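Local coordinates for protein soluble epoxide hydrolase (Bacillus megaterium, PDB 4INZ) that belongs to the alpha/beta hydrolase fold family, with a central, largely parallel beta-sheet packed between helices, at residues 135-140 and 284-289; 249-254 and 277-282; 40-45 and 108-113. The protein carries 1 engineered substitution. One frame throughout, in Å; residues are numbered along the deposited sequence.

Contact 1 (135-140 and 284-289); sequences IAFNGP and HAPQHE
Phe137 and Asn138, at the C-terminal side of strand 131-137, face His284, in the loop just ahead of helix 286-289, and Pro286 and Gln287 in its first turn. The apolar part centres on the Phe137 ring. Gln287 lays CB over one face, offset toward the rim, in a CH-pi contact with the atom 4.2 Å from the centroid of the Phe137 ring. Pro286 comes in at the ring's edge, its CB 4.1 Å from Phe137 CD1, the two side chains sliding past each other in opposite directions. The pyrrolidine of Pro286 also lies against the end of Asn138.

Around Asn138 CB the contact is looser, van der Waals packing: Asn138 CB sits 3.4 Å from His284 O and approaches the His284 ring obliquely. That ring has its firm partner elsewhere: ND1 is hydrogen-bonded to OD2 of Asp256. The chain of Gln287 leaves with CG between backbone N and carbonyl carbon (chi1 69°) and bends again at chi2, which folds its amide back beside the Phe137 ring, the planes 35° apart. Its OE1 ends 4.0 Å from Phe137 CD1, buried and without a polar partner in the model.

Within 284-289 the turn is tied by its own bonds. Ala285, the N-cap, takes Glu289 N (3.1 Å) and His288 N (3.3 Å) on its O, while Ala285 N gives a bond of 3.0 Å to Glu289 OE2, reached from the anti side but well out of the carboxylate plane.

The two segments thus share no direct hydrogen bond: shape and ring contacts seat a turn that is already braced from within. A histidine held by an aspartate, on the loop after the last strand, is consistent with the active-site layout of alpha/beta hydrolases.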
# COMPACT_ATOMS: atom_id res chain seq x y z
N ILE A 135 -2.18 -10.60 2.13
CA ILE A 135 -2.17 -10.01 3.46
C ILE A 135 -2.30 -8.51 3.29
O ILE A 135 -1.42 -7.86 2.71
CB ILE A 135 -0.86 -10.34 4.21
CG1 ILE A 135 -0.67 -11.85 4.31
CG2 ILE A 135 -0.87 -9.69 5.59
CD1 ILE A 135 0.61 -12.28 5.01
N ALA A 136 -3.42 -7.97 3.76
CA ALA A 136 -3.72 -6.56 3.55
C ALA A 136 -3.75 -5.79 4.87
O ALA A 136 -4.44 -6.19 5.80
CB ALA A 136 -5.04 -6.40 2.84
N PHE A 137 -3.00 -4.69 4.92
CA PHE A 137 -3.04 -3.76 6.05
C PHE A 137 -3.97 -2.59 5.74
O PHE A 137 -4.65 -2.59 4.71
CB PHE A 137 -1.61 -3.25 6.37
CG PHE A 137 -0.70 -4.33 6.88
CD1 PHE A 137 -0.46 -4.47 8.25
CD2 PHE A 137 -0.07 -5.21 6.00
CE1 PHE A 137 0.39 -5.47 8.73
CE2 PHE A 137 0.76 -6.22 6.47
CZ PHE A 137 1.00 -6.35 7.83
N ASN A 138 -4.02 -1.59 6.62
CA ASN A 138 -4.90 -0.44 6.41
C ASN A 138 -4.86 0.09 4.99
O ASN A 138 -3.79 0.39 4.47
CB ASN A 138 -4.54 0.69 7.38
CG ASN A 138 -4.84 0.33 8.81
OD1 ASN A 138 -5.65 0.99 9.47
ND2 ASN A 138 -4.23 -0.74 9.29
N GLY A 139 -6.02 0.22 4.36
CA GLY A 139 -6.13 0.67 2.99
C GLY A 139 -7.47 0.25 2.44
O GLY A 139 -8.22 -0.46 3.11
N PRO A 140 -7.79 0.67 1.21
CA PRO A 140 -9.16 0.45 0.72
C PRO A 140 -9.40 -0.90 0.05
O PRO A 140 -8.69 -1.26 -0.90
CB PRO A 140 -9.33 1.58 -0.29
CG PRO A 140 -7.94 1.76 -0.87
CD PRO A 140 -6.99 1.50 0.30
N HIS A 284 -2.20 3.94 11.44
CA HIS A 284 -2.23 3.68 10.00
C HIS A 284 -1.32 2.56 9.49
O HIS A 284 -1.60 1.93 8.46
CB HIS A 284 -1.89 4.97 9.24
CG HIS A 284 -1.96 4.84 7.75
ND1 HIS A 284 -3.14 4.60 7.08
CD2 HIS A 284 -1.00 4.92 6.80
CE1 HIS A 284 -2.90 4.54 5.78
NE2 HIS A 284 -1.61 4.73 5.59
N ALA A 285 -0.22 2.32 10.19
CA ALA A 285 0.82 1.42 9.68
C ALA A 285 1.29 0.40 10.71
O ALA A 285 2.42 0.47 11.21
CB ALA A 285 1.99 2.23 9.15
N PRO A 286 0.43 -0.58 11.01
CA PRO A 286 0.75 -1.59 12.02
C PRO A 286 2.07 -2.30 11.75
O PRO A 286 2.75 -2.68 12.70
CB PRO A 286 -0.40 -2.60 11.87
CG PRO A 286 -1.54 -1.81 11.31
CD PRO A 286 -0.88 -0.80 10.38
N GLN A 287 2.43 -2.47 10.49
CA GLN A 287 3.58 -3.30 10.17
C GLN A 287 4.87 -2.82 10.83
O GLN A 287 5.72 -3.64 11.19
CB GLN A 287 3.73 -3.52 8.66
CG GLN A 287 4.13 -2.29 7.84
CD GLN A 287 2.94 -1.48 7.36
OE1 GLN A 287 1.97 -1.30 8.09
NE2 GLN A 287 3.02 -0.99 6.12
N HIS A 288 5.04 -1.50 10.98
CA HIS A 288 6.22 -1.01 11.71
C HIS A 288 5.92 -0.34 13.05
O HIS A 288 6.84 -0.07 13.82
CB HIS A 288 7.21 -0.19 10.84
CG HIS A 288 6.72 1.16 10.42
ND1 HIS A 288 7.56 2.09 9.84
CD2 HIS A 288 5.49 1.73 10.46
CE1 HIS A 288 6.87 3.18 9.55
NE2 HIS A 288 5.61 2.99 9.91
N GLU A 289 4.64 -0.12 13.36
CA GLU A 289 4.25 0.33 14.69
C GLU A 289 4.30 -0.79 15.73
O GLU A 289 4.75 -0.58 16.86
CB GLU A 289 2.83 0.92 14.67
CG GLU A 289 2.70 2.20 13.89
CD GLU A 289 1.29 2.75 13.90
OE1 GLU A 289 0.66 2.75 14.99
OE2 GLU A 289 0.81 3.18 12.82

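Contact 2 (249-254 and 277-282); sequences QIIWGN and HRLAEA
This is the parallel strand pairing at one border of the alpha/beta hydrolase sheet, where Ile251, Trp252 and Gly253 stand in register with His277, Arg278 and Leu279 of the outermost strand 274-279. The strands run 17° apart. Four backbone bonds join them: His277 N to Ile250 O (2.9 Å), Trp252 N to His277 O (2.9 Å), Leu279 N to Trp252 O (2.8 Å) and, past the end of the first strand, Asn254 N to Leu279 O (2.9 Å).

Ile250 O is gripped twice. Gln249, bent at chi2 (79°), brings NE2 to within 3.0 Å of Ile250 O, above the carbonyl plane and from the face opposite to His277 N.

Beyond the strands, a type I turn from Leu279 to Ala282 folds the chain back over Gly253, whose C lies 3.2 Å from Ala282 O. On the Trp252 side of the sheet, the extended Arg278 passes Asn254 at about a right angle; Asn254 OD1 lies against the CB, CG and CD of Arg278, with NH2 also near but not hydrogen-bonded, and the side chain continues outward at the surface. On the other side His277 and Leu279 reach helix 291-303. There Leu279 CD1 fits against Ile251 CG2 at 3.6 Å and also comes within 3.5 Å of Trp252 O.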
# COMPACT_ATOMS: atom_id res chain seq x y z
N GLN A 249 -5.78 -12.35 4.69
CA GLN A 249 -5.64 -11.90 6.07
C GLN A 249 -5.60 -10.38 6.08
O GLN A 249 -4.79 -9.78 5.37
CB GLN A 249 -4.33 -12.41 6.68
CG GLN A 249 -4.04 -11.81 8.06
CD GLN A 249 -4.86 -12.47 9.16
OE1 GLN A 249 -4.89 -13.70 9.27
NE2 GLN A 249 -5.51 -11.66 9.99
N ILE A 250 -6.46 -9.77 6.90
CA ILE A 250 -6.41 -8.34 7.15
C ILE A 250 -5.73 -8.09 8.49
O ILE A 250 -6.02 -8.78 9.47
CB ILE A 250 -7.81 -7.72 7.26
CG1 ILE A 250 -8.67 -8.05 6.04
CG2 ILE A 250 -7.71 -6.22 7.52
CD1 ILE A 250 -8.00 -7.82 4.75
N ILE A 251 -4.81 -7.12 8.53
CA ILE A 251 -4.16 -6.70 9.77
C ILE A 251 -4.32 -5.19 9.87
O ILE A 251 -3.75 -4.45 9.08
CB ILE A 251 -2.67 -7.09 9.79
CG1 ILE A 251 -2.54 -8.60 9.56
CG2 ILE A 251 -2.03 -6.68 11.12
CD1 ILE A 251 -1.10 -9.11 9.48
N TRP A 252 -5.13 -4.75 10.83
CA TRP A 252 -5.73 -3.42 10.75
C TRP A 252 -5.52 -2.62 12.03
O TRP A 252 -5.91 -3.07 13.10
CB TRP A 252 -7.23 -3.57 10.52
CG TRP A 252 -7.93 -2.29 10.18
CD1 TRP A 252 -8.42 -1.37 11.05
CD2 TRP A 252 -8.23 -1.81 8.87
NE1 TRP A 252 -9.00 -0.33 10.36
CE2 TRP A 252 -8.90 -0.58 9.02
CE3 TRP A 252 -8.00 -2.29 7.58
CZ2 TRP A 252 -9.35 0.17 7.93
CZ3 TRP A 252 -8.45 -1.55 6.50
CH2 TRP A 252 -9.10 -0.33 6.68
N GLY A 253 -4.93 -1.44 11.90
CA GLY A 253 -4.75 -0.57 13.05
C GLY A 253 -6.01 0.23 13.30
O GLY A 253 -6.43 1.02 12.46
N ASN A 254 -6.64 0.03 14.46
CA ASN A 254 -7.92 0.69 14.73
C ASN A 254 -7.86 2.21 14.80
O ASN A 254 -8.88 2.88 14.56
CB ASN A 254 -8.57 0.14 16.00
CG ASN A 254 -9.18 -1.23 15.79
OD1 ASN A 254 -9.38 -1.65 14.66
ND2 ASN A 254 -9.50 -1.92 16.89
N HIS A 277 -7.57 -9.31 11.85
CA HIS A 277 -6.95 -9.03 13.15
C HIS A 277 -6.88 -7.53 13.32
O HIS A 277 -6.29 -6.84 12.48
CB HIS A 277 -5.53 -9.59 13.21
CG HIS A 277 -4.91 -9.53 14.57
ND1 HIS A 277 -4.21 -8.43 15.02
CD2 HIS A 277 -4.90 -10.42 15.58
CE1 HIS A 277 -3.78 -8.66 16.25
NE2 HIS A 277 -4.19 -9.86 16.61
N ARG A 278 -7.47 -7.02 14.40
CA ARG A 278 -7.49 -5.58 14.64
C ARG A 278 -6.61 -5.21 15.82
O ARG A 278 -6.74 -5.79 16.89
CB ARG A 278 -8.92 -5.13 14.93
CG ARG A 278 -9.89 -5.30 13.78
CD ARG A 278 -11.29 -4.96 14.27
NE ARG A 278 -12.19 -4.54 13.19
CZ ARG A 278 -12.92 -3.43 13.23
NH1 ARG A 278 -13.70 -3.12 12.20
NH2 ARG A 278 -12.86 -2.63 14.29
N LEU A 279 -5.72 -4.25 15.62
CA LEU A 279 -4.84 -3.79 16.69
C LEU A 279 -5.41 -2.54 17.33
O LEU A 279 -5.57 -1.52 16.67
CB LEU A 279 -3.44 -3.49 16.16
CG LEU A 279 -2.67 -4.67 15.55
CD1 LEU A 279 -3.05 -4.88 14.10
CD2 LEU A 279 -1.18 -4.41 15.67
N ALA A 280 -5.73 -2.62 18.62
CA ALA A 280 -6.28 -1.47 19.33
C ALA A 280 -5.27 -0.34 19.48
O ALA A 280 -5.64 0.83 19.51
CB ALA A 280 -6.82 -1.90 20.70
N GLU A 281 -3.99 -0.69 19.56
CA GLU A 281 -2.95 0.30 19.86
C GLU A 281 -2.08 0.65 18.66
O GLU A 281 -0.95 1.13 18.82
CB GLU A 281 -2.08 -0.18 21.03
CG GLU A 281 -2.85 -0.55 22.29
CD GLU A 281 -3.48 0.65 22.97
OE1 GLU A 281 -3.23 1.79 22.51
OE2 GLU A 281 -4.21 0.46 23.96
N ALA A 282 -2.58 0.40 17.46
CA ALA A 282 -1.87 0.82 16.26
C ALA A 282 -2.73 1.71 15.39
O ALA A 282 -3.96 1.59 15.37
CB ALA A 282 -1.39 -0.36 15.47

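Contact 3 (40-45 and 108-113); sequences LMLFLH and CTLVVH
Leu40 to Leu44 pair in parallel with Cys108 to Val112, the strands 22° apart and joined by alternating backbone bonds: Thr109 N to Leu40 O, Leu42 N to Thr109 O, Val111 N to Leu42 O and Leu44 N to Val111 O, all between 2.8 and 2.9 Å. A fifth, His113 N to Leu44 O at 3.1 Å, is weak, as the chains part.

On one face Phe43 and Val111 lie side by side and point the same way, Phe43 CD2 3.6 Å from Val111 CB. Val111 CG1, anti to the backbone N (chi1 -172°), lies along Phe43 CD2 and CE2, which leaves CG2 beside that N to meet Met41 CG at 3.7 Å. The opposite face is aliphatic: Leu110 CD1 touches both Leu42 CD2 (4.0 Å) and Leu44 CD1 (4.2 Å), and Leu44 also runs alongside Val112. Helix 89-102 covers this side through Ile96 and Ile100. At the strand starts a water bridges Leu40 O and Thr109 OG1, 2.7 Å from the latter.

Between these two strands nearly every backbone polar group facing the partner is paired, while both faces carry mostly hydrocarbon, which suits a strand pair buried mid-sheet between helical layers.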
# COMPACT_ATOMS: atom_id res chain seq x y z
N LEU A 40 7.93 -16.44 -3.27
CA LEU A 40 7.97 -14.98 -3.25
C LEU A 40 6.94 -14.39 -2.31
O LEU A 40 5.75 -14.71 -2.39
CB LEU A 40 7.74 -14.44 -4.66
CG LEU A 40 7.71 -12.92 -4.85
CD1 LEU A 40 9.06 -12.31 -4.47
CD2 LEU A 40 7.34 -12.59 -6.29
N MET A 41 7.41 -13.53 -1.41
CA MET A 41 6.55 -12.68 -0.61
C MET A 41 6.84 -11.24 -1.05
O MET A 41 7.91 -10.69 -0.76
CB MET A 41 6.80 -12.86 0.88
CG MET A 41 5.84 -12.09 1.78
SD MET A 41 6.13 -12.40 3.53
CE MET A 41 5.45 -14.06 3.68
N LEU A 42 5.90 -10.66 -1.78
CA LEU A 42 6.07 -9.34 -2.39
C LEU A 42 5.29 -8.30 -1.61
O LEU A 42 4.08 -8.44 -1.43
CB LEU A 42 5.60 -9.39 -3.84
CG LEU A 42 5.64 -8.09 -4.65
CD1 LEU A 42 7.08 -7.59 -4.77
CD2 LEU A 42 5.03 -8.32 -6.03
N PHE A 43 5.98 -7.26 -1.15
CA PHE A 43 5.39 -6.22 -0.30
C PHE A 43 5.21 -4.93 -1.09
O PHE A 43 6.15 -4.46 -1.75
CB PHE A 43 6.32 -5.89 0.88
CG PHE A 43 6.59 -7.04 1.81
CD1 PHE A 43 7.59 -7.96 1.51
CD2 PHE A 43 5.90 -7.16 3.01
CE1 PHE A 43 7.87 -9.01 2.37
CE2 PHE A 43 6.16 -8.21 3.88
CZ PHE A 43 7.15 -9.13 3.57
N LEU A 44 4.02 -4.33 -0.99
CA LEU A 44 3.70 -3.08 -1.66
C LEU A 44 3.30 -2.01 -0.65
O LEU A 44 2.25 -2.13 0.01
CB LEU A 44 2.54 -3.27 -2.64
CG LEU A 44 2.64 -4.40 -3.66
CD1 LEU A 44 1.44 -4.34 -4.59
CD2 LEU A 44 3.94 -4.31 -4.46
N HIS A 45 4.12 -0.97 -0.55
CA HIS A 45 3.87 0.16 0.33
C HIS A 45 2.86 1.12 -0.28
O HIS A 45 2.37 0.90 -1.39
CB HIS A 45 5.17 0.93 0.56
CG HIS A 45 5.64 1.64 -0.67
ND1 HIS A 45 5.21 2.91 -1.01
CD2 HIS A 45 6.47 1.25 -1.68
CE1 HIS A 45 5.76 3.27 -2.15
NE2 HIS A 45 6.52 2.28 -2.58
N CYS A 108 2.70 -15.43 -5.92
CA CYS A 108 3.36 -14.96 -4.72
C CYS A 108 2.38 -14.84 -3.56
O CYS A 108 1.16 -14.95 -3.74
CB CYS A 108 3.99 -13.59 -4.97
SG CYS A 108 2.80 -12.22 -5.21
N THR A 109 2.92 -14.62 -2.37
CA THR A 109 2.13 -14.11 -1.26
C THR A 109 2.27 -12.61 -1.37
O THR A 109 3.39 -12.10 -1.39
CB THR A 109 2.71 -14.58 0.07
OG1 THR A 109 2.59 -16.01 0.15
CG2 THR A 109 1.96 -13.94 1.24
N LEU A 110 1.14 -11.91 -1.48
CA LEU A 110 1.14 -10.46 -1.70
C LEU A 110 0.77 -9.72 -0.41
O LEU A 110 -0.29 -9.98 0.18
CB LEU A 110 0.16 -10.10 -2.82
CG LEU A 110 0.25 -8.68 -3.37
CD1 LEU A 110 1.62 -8.45 -4.00
CD2 LEU A 110 -0.86 -8.42 -4.38
N VAL A 111 1.64 -8.81 0.02
CA VAL A 111 1.46 -8.09 1.29
C VAL A 111 1.36 -6.60 1.00
O VAL A 111 2.26 -6.03 0.40
CB VAL A 111 2.64 -8.35 2.24
CG1 VAL A 111 2.38 -7.76 3.63
CG2 VAL A 111 2.91 -9.84 2.32
N VAL A 112 0.27 -5.96 1.42
CA VAL A 112 -0.05 -4.64 0.87
C VAL A 112 -0.56 -3.65 1.91
O VAL A 112 -1.12 -4.05 2.92
CB VAL A 112 -1.09 -4.76 -0.27
CG1 VAL A 112 -0.57 -5.69 -1.37
CG2 VAL A 112 -2.42 -5.27 0.26
N HIS A 113 -0.37 -2.36 1.62
CA HIS A 113 -0.71 -1.29 2.56
C HIS A 113 -1.04 -0.00 1.79
O HIS A 113 -0.34 0.34 0.84
CB HIS A 113 0.49 -1.06 3.50
CG HIS A 113 0.35 0.10 4.43
ND1 HIS A 113 -0.68 0.23 5.34
CD2 HIS A 113 1.16 1.17 4.63
CE1 HIS A 113 -0.51 1.33 6.05
NE2 HIS A 113 0.60 1.93 5.63
O HOH W 1 4.60 -17.15 -1.24

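In the fold
All three contacts reach one sheet. Contact 3 lies in its interior and is wholly buried; contact 2 lies at its border and is buried along strand 248-253 but exposed at Arg278 and Ala280. Both are parallel strand pairs built on backbone bonds, about 17 Å apart between centres, without touching. Strand 131-137 of contact 1 runs between them, joined to 108-113 on one side and to 249-254 on the other by probable backbone hydrogen bonds. Contact 1 differs in kind: it is buried too, yet relies on ring and side-chain packing, where the chain that follows strand 274-279 comes back against the C-terminal end of strand 131-137.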